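Local coordinates for putative uncharacterized protein (Trichoplax adhaerens, PDB 5OI9), which is the N-terminal domain of a STIL protein, a family linked to centriole assembly, and may bind CEP85 as its relatives do, at residues 38-43 against 84-89; 68-73 against 121-126; 137-142 against 320-325; 259-264 against 298-303. All blocks are in the same frame, centred on the assembly; numbering follows the deposited sequence.

Contact 1: residues 38-43 against 84-89; sequences NLTIDI and RVIINI
A parallel strand pair joins residues 39-43 to residues 85-89, with Thr-40 beside Ile-86 and Ile-43 beside Ile-89. Ile-87 N donates to Thr-40 O at 2.9 Å. Asp-42 N returns a bond to Ile-87 O, and Ile-89 N reaches Asp-42 O at 2.7 Å, almost in line with the carbonyl. The first bond, Thr-40 N to Val-85 O, is weak at 3.4 Å. A water lies between Asn-38 OD1, Thr-40 OG1 and Val-85 O at this end.

On one face, Ile-41 bends its CD1 (chi2 -65°) against Ile-87 CB, 3.6 Å away. Ile-41 CG2 meets Ile-89 CD1 at 3.7 Å. Leu-168 and Ile-170 of strand 167-176 pack on this face.

On the other face, Ile-86 lies alongside Thr-40, with Ile-86 CG1 3.7 Å from Thr-40 CB. Ile-86 CG2 passes Asp-42 OD2. With an alanine in place of Ile-86, both branches are gone, and Thr-40 CB and CG2 would probably lose this apolar neighbour. Strand 343-348 holds the polar ends: Asp-42 OD1 forms a salt bridge with Arg-345 NE, and Thr-40 OG1 accepts a hydrogen bond from Gln-347 NE2. Strand 39-44, between a parallel and an antiparallel neighbour, is an inner strand of a mixed beta sheet.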
loop_
_atom_site.group_PDB
_atom_site.type_symbol
_atom_site.label_atom_id
_atom_site.label_comp_id
_atom_site.label_asym_id
_atom_site.label_seq_id
_atom_site.Cartn_x
_atom_site.Cartn_y
_atom_site.Cartn_z
ATOM N N ASN A 38 2.319 11.594 6.061
ATOM C CA ASN A 38 1.013 12.090 5.641
ATOM C C ASN A 38 0.467 11.231 4.505
ATOM O O ASN A 38 1.164 10.982 3.515
ATOM C CB ASN A 38 1.124 13.559 5.209
ATOM C CG ASN A 38 -0.210 14.176 4.802
ATOM O OD1 ASN A 38 -0.971 13.605 4.019
ATOM N ND2 ASN A 38 -0.482 15.371 5.315
ATOM N N LEU A 39 -0.782 10.789 4.646
ATOM C CA LEU A 39 -1.507 10.095 3.588
ATOM C C LEU A 39 -2.661 10.981 3.132
ATOM O O LEU A 39 -3.504 11.376 3.945
ATOM C CB LEU A 39 -2.021 8.738 4.070
ATOM C CG LEU A 39 -2.829 7.921 3.057
ATOM C CD1 LEU A 39 -1.973 7.564 1.851
ATOM C CD2 LEU A 39 -3.412 6.666 3.697
ATOM N N THR A 40 -2.693 11.296 1.840
ATOM C CA THR A 40 -3.699 12.180 1.265
ATOM C C THR A 40 -4.745 11.357 0.524
ATOM O O THR A 40 -4.399 10.459 -0.252
ATOM C CB THR A 40 -3.051 13.189 0.314
ATOM O OG1 THR A 40 -2.242 14.105 1.064
ATOM C CG2 THR A 40 -4.104 13.969 -0.467
ATOM N N ILE A 41 -6.018 11.664 0.763
ATOM C CA ILE A 41 -7.140 11.009 0.100
ATOM C C ILE A 41 -7.942 12.076 -0.635
ATOM O O ILE A 41 -8.393 13.050 -0.018
ATOM C CB ILE A 41 -8.035 10.260 1.103
ATOM C CG1 ILE A 41 -7.200 9.364 2.022
ATOM C CG2 ILE A 41 -9.101 9.449 0.377
ATOM C CD1 ILE A 41 -6.487 8.234 1.316
ATOM N N ASP A 42 -8.121 11.899 -1.942
ATOM C CA ASP A 42 -8.979 12.762 -2.750
ATOM C C ASP A 42 -10.172 11.949 -3.236
ATOM O O ASP A 42 -9.995 10.910 -3.879
ATOM C CB ASP A 42 -8.218 13.353 -3.938
ATOM C CG ASP A 42 -7.137 14.329 -3.516
ATOM O OD1 ASP A 42 -7.276 14.949 -2.442
ATOM O OD2 ASP A 42 -6.147 14.478 -4.261
ATOM N N ILE A 43 -11.379 12.423 -2.930
ATOM C CA ILE A 43 -12.621 11.725 -3.251
ATOM C C ILE A 43 -13.482 12.655 -4.093
ATOM O O ILE A 43 -13.817 13.760 -3.653
ATOM C CB ILE A 43 -13.379 11.296 -1.984
ATOM C CG1 ILE A 43 -12.445 10.585 -1.005
ATOM C CG2 ILE A 43 -14.562 10.405 -2.342
ATOM C CD1 ILE A 43 -13.134 10.149 0.269
ATOM N N ARG A 84 5.446 11.259 -2.006
ATOM C CA ARG A 84 4.221 11.582 -1.282
ATOM C C ARG A 84 3.062 10.778 -1.860
ATOM O O ARG A 84 2.739 10.905 -3.046
ATOM C CB ARG A 84 3.929 13.081 -1.351
ATOM C CG ARG A 84 2.511 13.456 -0.962
ATOM C CD ARG A 84 2.406 14.922 -0.581
ATOM N NE ARG A 84 3.184 15.225 0.617
ATOM C CZ ARG A 84 2.974 16.283 1.394
ATOM N NH1 ARG A 84 2.001 17.138 1.106
ATOM N NH2 ARG A 84 3.730 16.481 2.466
ATOM N N VAL A 85 2.435 9.960 -1.020
ATOM C CA VAL A 85 1.426 9.005 -1.463
ATOM C C VAL A 85 0.052 9.658 -1.413
ATOM O O VAL A 85 -0.333 10.244 -0.394
ATOM C CB VAL A 85 1.459 7.735 -0.598
ATOM C CG1 VAL A 85 0.440 6.730 -1.104
ATOM C CG2 VAL A 85 2.852 7.133 -0.595
ATOM N N ILE A 86 -0.689 9.548 -2.514
ATOM C CA ILE A 86 -2.045 10.068 -2.628
ATOM C C ILE A 86 -2.932 8.975 -3.208
ATOM O O ILE A 86 -2.561 8.330 -4.196
ATOM C CB ILE A 86 -2.105 11.328 -3.513
ATOM C CG1 ILE A 86 -1.272 12.458 -2.901
ATOM C CG2 ILE A 86 -3.549 11.772 -3.717
ATOM C CD1 ILE A 86 -1.314 13.745 -3.695
ATOM N N ILE A 87 -4.094 8.765 -2.597
ATOM C CA ILE A 87 -5.104 7.847 -3.113
ATOM C C ILE A 87 -6.184 8.678 -3.793
ATOM O O ILE A 87 -6.808 9.535 -3.157
ATOM C CB ILE A 87 -5.699 6.971 -1.999
ATOM C CG1 ILE A 87 -4.590 6.272 -1.209
ATOM C CG2 ILE A 87 -6.669 5.951 -2.581
ATOM C CD1 ILE A 87 -3.690 5.408 -2.058
ATOM N N ASN A 88 -6.403 8.434 -5.082
ATOM C CA ASN A 88 -7.391 9.169 -5.870
ATOM C C ASN A 88 -8.618 8.279 -6.037
ATOM O O ASN A 88 -8.611 7.342 -6.838
ATOM C CB ASN A 88 -6.812 9.579 -7.220
ATOM C CG ASN A 88 -7.718 10.532 -7.983
ATOM O OD1 ASN A 88 -8.415 11.354 -7.389
ATOM N ND2 ASN A 88 -7.715 10.421 -9.306
ATOM N N ILE A 89 -9.674 8.580 -5.288
ATOM C CA ILE A 89 -10.902 7.790 -5.286
ATOM C C ILE A 89 -11.913 8.472 -6.198
ATOM O O ILE A 89 -12.323 9.611 -5.940
ATOM C CB ILE A 89 -11.463 7.633 -3.864
ATOM C CG1 ILE A 89 -10.413 7.014 -2.940
ATOM C CG2 ILE A 89 -12.733 6.799 -3.878
ATOM C CD1 ILE A 89 -10.894 6.810 -1.517
HETATM O O HOH W 1 0.010 12.804 1.433
#

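Contact 2: residues 68-73 against 121-126; sequences IQKFFL and PLSMQL
Phe-71 N donates to Leu-122 O at 2.7 Å, in the carbonyl plane and nearly straight at 175°. Leu-122 N answers to Phe-71 O, but it approaches from well above that carbonyl's plane. Gln-69 and Met-124 form the next hydrogen-bonded pair of this antiparallel strand pairing. Gln-69 N meets Met-124 O at 2.8 Å.

Between these pairs, Lys-70 and Ser-123 face each other as a non-hydrogen-bonded pair. The lysine chain bends at chi2 (-69°) and brings NZ to Ser-123 OG at 3.0 Å. Ser-123 CB also touches Ile-68 CG2. Replacing Ser-123 by an alanine removes the hydroxyl, and the end of Lys-70 would probably be freer to swing.

On the other face, Met-124, a selenomethionine, lies at the edge of the Phe-71 ring. Its SE is 5.1 Å from the ring centroid, a Met-aromatic contact, and its CG is 4.0 Å from Phe-71 CE2. Leu-122 CD2 meets Leu-73 CG at 3.9 Å.

Helix 45-61 covers this apolar face, with Ala-55 against Phe-71 and Ala-51 against Leu-122. Phe-92 meets the Phe-71 ring edge-to-face. Strand 69-79 also pairs with strand 85-97, while strand 118-126 runs parallel to strand 167-176 on its other side.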
loop_
_atom_site.group_PDB
_atom_site.type_symbol
_atom_site.label_atom_id
_atom_site.label_comp_id
_atom_site.label_asym_id
_atom_site.label_seq_id
_atom_site.Cartn_x
_atom_site.Cartn_y
_atom_site.Cartn_z
ATOM N N ILE A 68 -27.240 -0.426 7.376
ATOM C CA ILE A 68 -25.947 0.016 6.867
ATOM C C ILE A 68 -25.685 -0.730 5.566
ATOM O O ILE A 68 -25.505 -1.953 5.565
ATOM C CB ILE A 68 -24.824 -0.228 7.882
ATOM C CG1 ILE A 68 -25.111 0.541 9.172
ATOM C CG2 ILE A 68 -23.479 0.163 7.292
ATOM C CD1 ILE A 68 -24.047 0.377 10.224
ATOM N N GLN A 69 -25.666 0.000 4.456
ATOM C CA GLN A 69 -25.335 -0.589 3.172
ATOM C C GLN A 69 -23.829 -0.779 3.040
ATOM O O GLN A 69 -23.031 0.003 3.563
ATOM C CB GLN A 69 -25.855 0.279 2.023
ATOM C CG GLN A 69 -27.367 0.296 1.890
ATOM C CD GLN A 69 -27.997 1.548 2.475
ATOM O OE1 GLN A 69 -27.391 2.239 3.291
ATOM N NE2 GLN A 69 -29.214 1.855 2.043
ATOM N N LYS A 70 -23.444 -1.833 2.324
ATOM C CA LYS A 70 -22.043 -2.186 2.113
ATOM C C LYS A 70 -21.731 -2.062 0.629
ATOM O O LYS A 70 -22.241 -2.842 -0.184
ATOM C CB LYS A 70 -21.756 -3.602 2.607
ATOM C CG LYS A 70 -22.018 -3.822 4.082
ATOM C CD LYS A 70 -21.016 -3.079 4.945
ATOM C CE LYS A 70 -21.130 -3.502 6.401
ATOM N NZ LYS A 70 -20.070 -2.873 7.237
ATOM N N PHE A 71 -20.887 -1.092 0.275
ATOM C CA PHE A 71 -20.457 -0.924 -1.107
ATOM C C PHE A 71 -18.938 -0.882 -1.196
ATOM O O PHE A 71 -18.241 -1.139 -0.209
ATOM C CB PHE A 71 -21.031 0.359 -1.718
ATOM C CG PHE A 71 -22.528 0.441 -1.683
ATOM C CD1 PHE A 71 -23.305 -0.454 -2.400
ATOM C CD2 PHE A 71 -23.160 1.436 -0.955
ATOM C CE1 PHE A 71 -24.685 -0.372 -2.376
ATOM C CE2 PHE A 71 -24.540 1.527 -0.929
ATOM C CZ PHE A 71 -25.303 0.622 -1.640
ATOM N N PHE A 72 -18.419 -0.543 -2.374
ATOM C CA PHE A 72 -16.997 -0.311 -2.568
ATOM C C PHE A 72 -16.790 1.014 -3.283
ATOM O O PHE A 72 -17.574 1.387 -4.162
ATOM C CB PHE A 72 -16.332 -1.438 -3.382
ATOM C CG PHE A 72 -16.337 -2.773 -2.697
ATOM C CD1 PHE A 72 -15.419 -3.057 -1.700
ATOM C CD2 PHE A 72 -17.254 -3.748 -3.055
ATOM C CE1 PHE A 72 -15.419 -4.287 -1.066
ATOM C CE2 PHE A 72 -17.259 -4.980 -2.425
ATOM C CZ PHE A 72 -16.340 -5.250 -1.429
ATOM N N LEU A 73 -15.746 1.728 -2.886
ATOM C CA LEU A 73 -15.161 2.774 -3.707
ATOM C C LEU A 73 -13.873 2.235 -4.315
ATOM O O LEU A 73 -13.182 1.409 -3.713
ATOM C CB LEU A 73 -14.885 4.039 -2.891
ATOM C CG LEU A 73 -16.113 4.779 -2.351
ATOM C CD1 LEU A 73 -15.707 6.036 -1.601
ATOM C CD2 LEU A 73 -17.079 5.120 -3.479
ATOM N N PRO A 121 -13.625 -0.504 1.125
ATOM C CA PRO A 121 -14.973 -0.838 1.601
ATOM C C PRO A 121 -15.704 0.418 2.050
ATOM O O PRO A 121 -15.159 1.246 2.784
ATOM C CB PRO A 121 -14.710 -1.794 2.772
ATOM C CG PRO A 121 -13.333 -2.332 2.527
ATOM C CD PRO A 121 -12.578 -1.214 1.878
ATOM N N LEU A 122 -16.942 0.563 1.587
ATOM C CA LEU A 122 -17.757 1.739 1.864
ATOM C C LEU A 122 -19.005 1.313 2.621
ATOM O O LEU A 122 -19.817 0.540 2.102
ATOM C CB LEU A 122 -18.140 2.463 0.573
ATOM C CG LEU A 122 -19.129 3.618 0.743
ATOM C CD1 LEU A 122 -18.523 4.713 1.602
ATOM C CD2 LEU A 122 -19.565 4.165 -0.607
ATOM N N SER A 123 -19.149 1.811 3.844
ATOM C CA SER A 123 -20.345 1.608 4.648
ATOM C C SER A 123 -21.111 2.917 4.720
ATOM O O SER A 123 -20.546 3.949 5.099
ATOM C CB SER A 123 -19.993 1.126 6.057
ATOM O OG SER A 123 -19.511 -0.207 6.039
HETATM N N MSE A 124 -22.384 2.884 4.348
HETATM C CA MSE A 124 -23.188 4.084 4.501
HETATM C C MSE A 124 -24.585 3.816 5.034
HETATM O O MSE A 124 -25.172 2.766 4.789
HETATM C CB MSE A 124 -23.261 4.858 3.183
HETATM C CG MSE A 124 -23.644 4.079 1.955
HETATM SE SE MSE A 124 -23.202 5.179 0.404
HETATM C CE MSE A 124 -23.866 6.893 1.046
ATOM N N GLN A 125 -25.095 4.785 5.789
ATOM C CA GLN A 125 -26.390 4.677 6.436
ATOM C C GLN A 125 -27.071 6.036 6.426
ATOM O O GLN A 125 -26.420 7.079 6.534
ATOM C CB GLN A 125 -26.263 4.172 7.879
ATOM C CG GLN A 125 -25.336 5.012 8.751
ATOM C CD GLN A 125 -25.384 4.612 10.215
ATOM O OE1 GLN A 125 -26.427 4.206 10.725
ATOM N NE2 GLN A 125 -24.247 4.719 10.897
ATOM N N LEU A 126 -28.394 6.010 6.294
ATOM C CA LEU A 126 -29.188 7.228 6.369
ATOM C C LEU A 126 -29.213 7.735 7.805
ATOM O O LEU A 126 -29.534 6.986 8.731
ATOM C CB LEU A 126 -30.606 6.956 5.864
ATOM C CG LEU A 126 -31.626 8.094 5.892
ATOM C CD1 LEU A 126 -31.235 9.195 4.919
ATOM C CD2 LEU A 126 -33.019 7.562 5.576
#

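Contact 3: residues 137-142 against 320-325; sequences FSISEY and DKFLYC
The first turn of helix 139-155 packs against the start of strand 322-334, with Tyr-142 CA and Tyr-324 CA 7.2 Å apart. This is helix-on-sheet packing made by side chains. Ser-138 is at the N-cap position, and Ser-138 O accepts a hydrogen bond from Tyr-142 N at 3.1 Å.

Three aromatic rings and one isoleucine carry the contact. The Tyr-142 and Tyr-324 rings meet obliquely, with planes at 49° and centroids 4.7 Å apart. Tyr-324 CD2 lies over one face of the Tyr-142 ring, displaced toward its rim. Tyr-324 CB makes a CH-pi contact with the same ring. Phe-322 brings its CE1 to Tyr-142 CB at 4.0 Å. Val-190 of strand 180-192 touches all three aromatic side chains, and Phe-146, further along the helix, meets the Phe-322 ring.

With chi1 at -174°, Ile-139 CG1 points opposite the backbone N, and CD1 reaches the strand. That methyl meets the edge of the Phe-322 ring and sits over a face of the Tyr-324 ring, 3.8 Å from the Tyr-324 centroid.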
loop_
_atom_site.group_PDB
_atom_site.type_symbol
_atom_site.label_atom_id
_atom_site.label_comp_id
_atom_site.label_asym_id
_atom_site.label_seq_id
_atom_site.Cartn_x
_atom_site.Cartn_y
_atom_site.Cartn_z
ATOM N N PHE A 137 -14.817 5.056 13.949
ATOM C CA PHE A 137 -13.895 3.930 13.887
ATOM C C PHE A 137 -13.376 3.609 15.282
ATOM O O PHE A 137 -12.924 4.502 16.008
ATOM C CB PHE A 137 -12.724 4.242 12.954
ATOM C CG PHE A 137 -13.042 4.064 11.499
ATOM C CD1 PHE A 137 -12.897 2.825 10.901
ATOM C CD2 PHE A 137 -13.462 5.133 10.723
ATOM C CE1 PHE A 137 -13.175 2.648 9.567
ATOM C CE2 PHE A 137 -13.744 4.961 9.376
ATOM C CZ PHE A 137 -13.601 3.713 8.800
ATOM N N SER A 138 -13.430 2.332 15.643
ATOM C CA SER A 138 -12.918 1.836 16.911
ATOM C C SER A 138 -11.657 1.017 16.665
ATOM O O SER A 138 -11.361 0.612 15.539
ATOM C CB SER A 138 -13.966 0.989 17.638
ATOM O OG SER A 138 -14.231 -0.199 16.913
ATOM N N ILE A 139 -10.907 0.771 17.741
ATOM C CA ILE A 139 -9.647 0.049 17.597
ATOM C C ILE A 139 -9.896 -1.406 17.210
ATOM O O ILE A 139 -9.057 -2.031 16.546
ATOM C CB ILE A 139 -8.812 0.176 18.887
ATOM C CG1 ILE A 139 -7.429 -0.449 18.695
ATOM C CG2 ILE A 139 -9.536 -0.450 20.066
ATOM C CD1 ILE A 139 -6.627 0.185 17.577
ATOM N N SER A 140 -11.052 -1.962 17.585
ATOM C CA SER A 140 -11.385 -3.319 17.160
ATOM C C SER A 140 -11.538 -3.396 15.646
ATOM O O SER A 140 -11.133 -4.384 15.022
ATOM C CB SER A 140 -12.663 -3.795 17.850
ATOM O OG SER A 140 -13.791 -3.070 17.392
ATOM N N GLU A 141 -12.121 -2.362 15.039
ATOM C CA GLU A 141 -12.254 -2.334 13.587
ATOM C C GLU A 141 -10.893 -2.182 12.914
ATOM O O GLU A 141 -10.615 -2.843 11.907
ATOM C CB GLU A 141 -13.198 -1.205 13.175
ATOM C CG GLU A 141 -13.638 -1.240 11.721
ATOM C CD GLU A 141 -14.690 -0.189 11.410
ATOM O OE1 GLU A 141 -15.222 0.422 12.363
ATOM O OE2 GLU A 141 -14.983 0.027 10.213
ATOM N N TYR A 142 -10.032 -1.317 13.459
ATOM C CA TYR A 142 -8.679 -1.192 12.929
ATOM C C TYR A 142 -7.909 -2.497 13.078
ATOM O O TYR A 142 -7.161 -2.894 12.176
ATOM C CB TYR A 142 -7.931 -0.064 13.641
ATOM C CG TYR A 142 -8.423 1.340 13.354
ATOM C CD1 TYR A 142 -8.303 1.899 12.087
ATOM C CD2 TYR A 142 -8.968 2.122 14.363
ATOM C CE1 TYR A 142 -8.730 3.187 11.829
ATOM C CE2 TYR A 142 -9.401 3.413 14.114
ATOM C CZ TYR A 142 -9.277 3.940 12.845
ATOM O OH TYR A 142 -9.706 5.222 12.592
ATOM N N ASP A 320 3.575 -7.070 14.711
ATOM C CA ASP A 320 2.143 -6.871 14.520
ATOM C C ASP A 320 1.664 -5.509 15.014
ATOM O O ASP A 320 0.480 -5.349 15.328
ATOM C CB ASP A 320 1.357 -7.995 15.197
ATOM C CG ASP A 320 1.818 -8.264 16.618
ATOM O OD1 ASP A 320 2.480 -7.388 17.215
ATOM O OD2 ASP A 320 1.522 -9.361 17.139
ATOM N N LYS A 321 2.557 -4.526 15.086
ATOM C CA LYS A 321 2.187 -3.166 15.453
ATOM C C LYS A 321 1.807 -2.386 14.201
ATOM O O LYS A 321 2.419 -2.556 13.144
ATOM C CB LYS A 321 3.341 -2.475 16.180
ATOM C CG LYS A 321 3.040 -1.057 16.626
ATOM C CD LYS A 321 4.317 -0.291 16.928
ATOM C CE LYS A 321 4.156 1.182 16.586
ATOM N NZ LYS A 321 5.449 1.919 16.601
ATOM N N PHE A 322 0.794 -1.529 14.318
ATOM C CA PHE A 322 0.305 -0.793 13.162
ATOM C C PHE A 322 0.031 0.660 13.518
ATOM O O PHE A 322 -0.292 0.991 14.661
ATOM C CB PHE A 322 -0.965 -1.434 12.576
ATOM C CG PHE A 322 -2.097 -1.575 13.558
ATOM C CD1 PHE A 322 -3.046 -0.574 13.693
ATOM C CD2 PHE A 322 -2.228 -2.720 14.329
ATOM C CE1 PHE A 322 -4.094 -0.706 14.587
ATOM C CE2 PHE A 322 -3.276 -2.857 15.225
ATOM C CZ PHE A 322 -4.209 -1.849 15.353
ATOM N N LEU A 323 0.179 1.523 12.519
ATOM C CA LEU A 323 -0.283 2.898 12.602
ATOM C C LEU A 323 -1.729 2.969 12.133
ATOM O O LEU A 323 -2.159 2.190 11.279
ATOM C CB LEU A 323 0.577 3.822 11.741
ATOM C CG LEU A 323 2.091 3.644 11.809
ATOM C CD1 LEU A 323 2.756 4.495 10.743
ATOM C CD2 LEU A 323 2.600 4.012 13.189
ATOM N N TYR A 324 -2.477 3.914 12.693
ATOM C CA TYR A 324 -3.864 4.087 12.289
ATOM C C TYR A 324 -4.342 5.460 12.729
ATOM O O TYR A 324 -3.821 6.032 13.692
ATOM C CB TYR A 324 -4.765 2.999 12.883
ATOM C CG TYR A 324 -4.919 3.090 14.383
ATOM C CD1 TYR A 324 -3.897 2.683 15.233
ATOM C CD2 TYR A 324 -6.084 3.583 14.949
ATOM C CE1 TYR A 324 -4.035 2.764 16.605
ATOM C CE2 TYR A 324 -6.237 3.659 16.319
ATOM C CZ TYR A 324 -5.207 3.254 17.144
ATOM O OH TYR A 324 -5.352 3.335 18.509
ATOM N N CYS A 325 -5.324 5.986 11.998
ATOM C CA CYS A 325 -6.053 7.182 12.410
ATOM C C CYS A 325 -7.229 7.398 11.472
ATOM O O CYS A 325 -7.404 6.646 10.506
ATOM C CB CYS A 325 -5.160 8.423 12.413
ATOM S SG CYS A 325 -4.911 9.167 10.793
#

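Contact 4: residues 259-264 against 298-303; sequences IWVDGV and LVLYTQ
Val-261 and Leu-300 lie side by side and point the same way, with Val-261 CB 3.7 Å from Leu-300 CD1. Leu-298 comes in at a slant. Leu-298 CD1 fits between Ile-259 CG1 and Val-261 CG2, 3.8 Å from each. The Val-264 side chain crosses that of Leu-300 at about a right angle, with Val-264 CG2 against Leu-300 CD1. On the opposite face, Trp-260 CB packs on Val-299 CB and lies at the edge of the Tyr-301 ring. The indole turns away from strand 298-302, and its NE1 bonds to Val-244 O.

These strands are the two parallel strands of a beta-alpha-beta unit. Its helix, 270-281, covers the face of Ile-259, Val-261 and Leu-298. Tyr-301 N donates to Val-261 O at 2.8 Å.

The Asp-262 carboxylate stands 78° from the plane of the Tyr-301 ring, with OD1 3.7 Å from Tyr-301 CB. At Gly-263 the chain turns a corner with a positive phi of 88°. Beyond it, Gln-303 N donates to Val-264 O at 2.9 Å.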
loop_
_atom_site.group_PDB
_atom_site.type_symbol
_atom_site.label_atom_id
_atom_site.label_comp_id
_atom_site.label_asym_id
_atom_site.label_seq_id
_atom_site.Cartn_x
_atom_site.Cartn_y
_atom_site.Cartn_z
ATOM N N ILE A 259 16.559 -9.320 -1.551
ATOM C CA ILE A 259 15.714 -8.902 -2.662
ATOM C C ILE A 259 16.506 -7.986 -3.584
ATOM O O ILE A 259 17.553 -7.448 -3.220
ATOM C CB ILE A 259 14.443 -8.165 -2.184
ATOM C CG1 ILE A 259 14.831 -6.889 -1.429
ATOM C CG2 ILE A 259 13.585 -9.066 -1.315
ATOM C CD1 ILE A 259 13.644 -6.044 -0.985
ATOM N N TRP A 260 15.987 -7.818 -4.798
ATOM C CA TRP A 260 16.441 -6.772 -5.700
ATOM C C TRP A 260 15.240 -5.939 -6.126
ATOM O O TRP A 260 14.116 -6.442 -6.217
ATOM C CB TRP A 260 17.176 -7.338 -6.930
ATOM C CG TRP A 260 16.356 -8.229 -7.813
ATOM C CD1 TRP A 260 16.297 -9.594 -7.775
ATOM C CD2 TRP A 260 15.496 -7.821 -8.883
ATOM N NE1 TRP A 260 15.447 -10.058 -8.749
ATOM C CE2 TRP A 260 14.941 -8.991 -9.442
ATOM C CE3 TRP A 260 15.134 -6.581 -9.419
ATOM C CZ2 TRP A 260 14.044 -8.957 -10.509
ATOM C CZ3 TRP A 260 14.239 -6.548 -10.476
ATOM C CH2 TRP A 260 13.707 -7.730 -11.010
ATOM N N VAL A 261 15.479 -4.648 -6.356
ATOM C CA VAL A 261 14.432 -3.710 -6.739
ATOM C C VAL A 261 14.940 -2.856 -7.894
ATOM O O VAL A 261 16.093 -2.410 -7.889
ATOM C CB VAL A 261 13.990 -2.824 -5.552
ATOM C CG1 VAL A 261 13.018 -1.742 -6.016
ATOM C CG2 VAL A 261 13.352 -3.675 -4.461
ATOM N N ASP A 262 14.077 -2.632 -8.883
ATOM C CA ASP A 262 14.407 -1.866 -10.075
ATOM C C ASP A 262 13.347 -0.795 -10.301
ATOM O O ASP A 262 12.186 -0.955 -9.915
ATOM C CB ASP A 262 14.504 -2.790 -11.302
ATOM C CG ASP A 262 14.841 -2.046 -12.578
ATOM O OD1 ASP A 262 15.467 -0.969 -12.498
ATOM O OD2 ASP A 262 14.469 -2.540 -13.664
ATOM N N GLY A 263 13.758 0.308 -10.919
ATOM C CA GLY A 263 12.819 1.314 -11.377
ATOM C C GLY A 263 12.444 2.387 -10.381
ATOM O O GLY A 263 11.365 2.975 -10.511
ATOM N N VAL A 264 13.290 2.666 -9.392
ATOM C CA VAL A 264 13.059 3.754 -8.452
ATOM C C VAL A 264 14.226 4.727 -8.547
ATOM O O VAL A 264 15.289 4.410 -9.084
ATOM C CB VAL A 264 12.884 3.258 -7.000
ATOM C CG1 VAL A 264 11.741 2.262 -6.909
ATOM C CG2 VAL A 264 14.178 2.644 -6.490
ATOM N N LEU A 298 19.807 -5.932 -0.134
ATOM C CA LEU A 298 18.990 -5.288 -1.151
ATOM C C LEU A 298 19.913 -4.834 -2.270
ATOM O O LEU A 298 20.831 -4.044 -2.035
ATOM C CB LEU A 298 18.213 -4.100 -0.575
ATOM C CG LEU A 298 17.665 -3.089 -1.586
ATOM C CD1 LEU A 298 16.591 -3.714 -2.465
ATOM C CD2 LEU A 298 17.125 -1.863 -0.858
ATOM N N VAL A 299 19.689 -5.356 -3.471
ATOM C CA VAL A 299 20.386 -4.906 -4.669
ATOM C C VAL A 299 19.456 -3.925 -5.365
ATOM O O VAL A 299 18.421 -4.316 -5.912
ATOM C CB VAL A 299 20.768 -6.079 -5.582
ATOM C CG1 VAL A 299 21.550 -5.584 -6.783
ATOM C CG2 VAL A 299 21.579 -7.108 -4.806
ATOM N N LEU A 300 19.809 -2.643 -5.326
ATOM C CA LEU A 300 18.919 -1.567 -5.747
ATOM C C LEU A 300 19.403 -1.003 -7.077
ATOM O O LEU A 300 20.446 -0.342 -7.134
ATOM C CB LEU A 300 18.854 -0.477 -4.680
ATOM C CG LEU A 300 17.768 0.585 -4.856
ATOM C CD1 LEU A 300 16.393 -0.063 -4.891
ATOM C CD2 LEU A 300 17.850 1.613 -3.740
ATOM N N TYR A 301 18.638 -1.252 -8.138
ATOM C CA TYR A 301 18.921 -0.697 -9.461
ATOM C C TYR A 301 18.146 0.605 -9.608
ATOM O O TYR A 301 16.983 0.620 -10.010
ATOM C CB TYR A 301 18.548 -1.692 -10.554
ATOM C CG TYR A 301 19.366 -2.959 -10.526
ATOM C CD1 TYR A 301 20.569 -3.045 -11.214
ATOM C CD2 TYR A 301 18.936 -4.071 -9.809
ATOM C CE1 TYR A 301 21.323 -4.202 -11.191
ATOM C CE2 TYR A 301 19.683 -5.230 -9.781
ATOM C CZ TYR A 301 20.877 -5.290 -10.472
ATOM O OH TYR A 301 21.626 -6.442 -10.448
ATOM N N THR A 302 18.795 1.718 -9.276
ATOM C CA THR A 302 18.130 3.004 -9.416
ATOM C C THR A 302 18.151 3.462 -10.872
ATOM O O THR A 302 19.001 3.058 -11.673
ATOM C CB THR A 302 18.784 4.065 -8.527
ATOM O OG1 THR A 302 20.091 4.377 -9.022
ATOM C CG2 THR A 302 18.888 3.569 -7.093
ATOM N N GLN A 303 17.191 4.321 -11.208
ATOM C CA GLN A 303 17.071 4.857 -12.557
ATOM C C GLN A 303 18.073 5.964 -12.848
ATOM O O GLN A 303 18.214 6.357 -14.011
ATOM C CB GLN A 303 15.653 5.389 -12.789
ATOM C CG GLN A 303 14.560 4.341 -12.699
ATOM C CD GLN A 303 13.173 4.953 -12.666
ATOM O OE1 GLN A 303 12.972 6.029 -12.102
ATOM N NE2 GLN A 303 12.209 4.273 -13.275
#

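In the fold
From the N terminus, strand 39-44 leads into helix 45-61 and strand 69-79 before contact 1 closes on strand 85-97. Contact 2 opens within that loop and closes later, on strand 118-126, so the two cross. They touch where Ile-89 CG2 meets Leu-73 CB at 3.6 Å. Contact 3 opens next, at helix 139-155, and closes only at strand 322-334, spanning 177 residues. Contact 4 lies wholly within that span and joins the two strands of a beta-alpha-beta unit in the separate seven-stranded sheet. Contacts 1, 2 and 3 all reach the larger mixed sheet. Contact 4 lies across the chain's centre from contacts 2 and 3, its centre about 39 Å from that of contact 2.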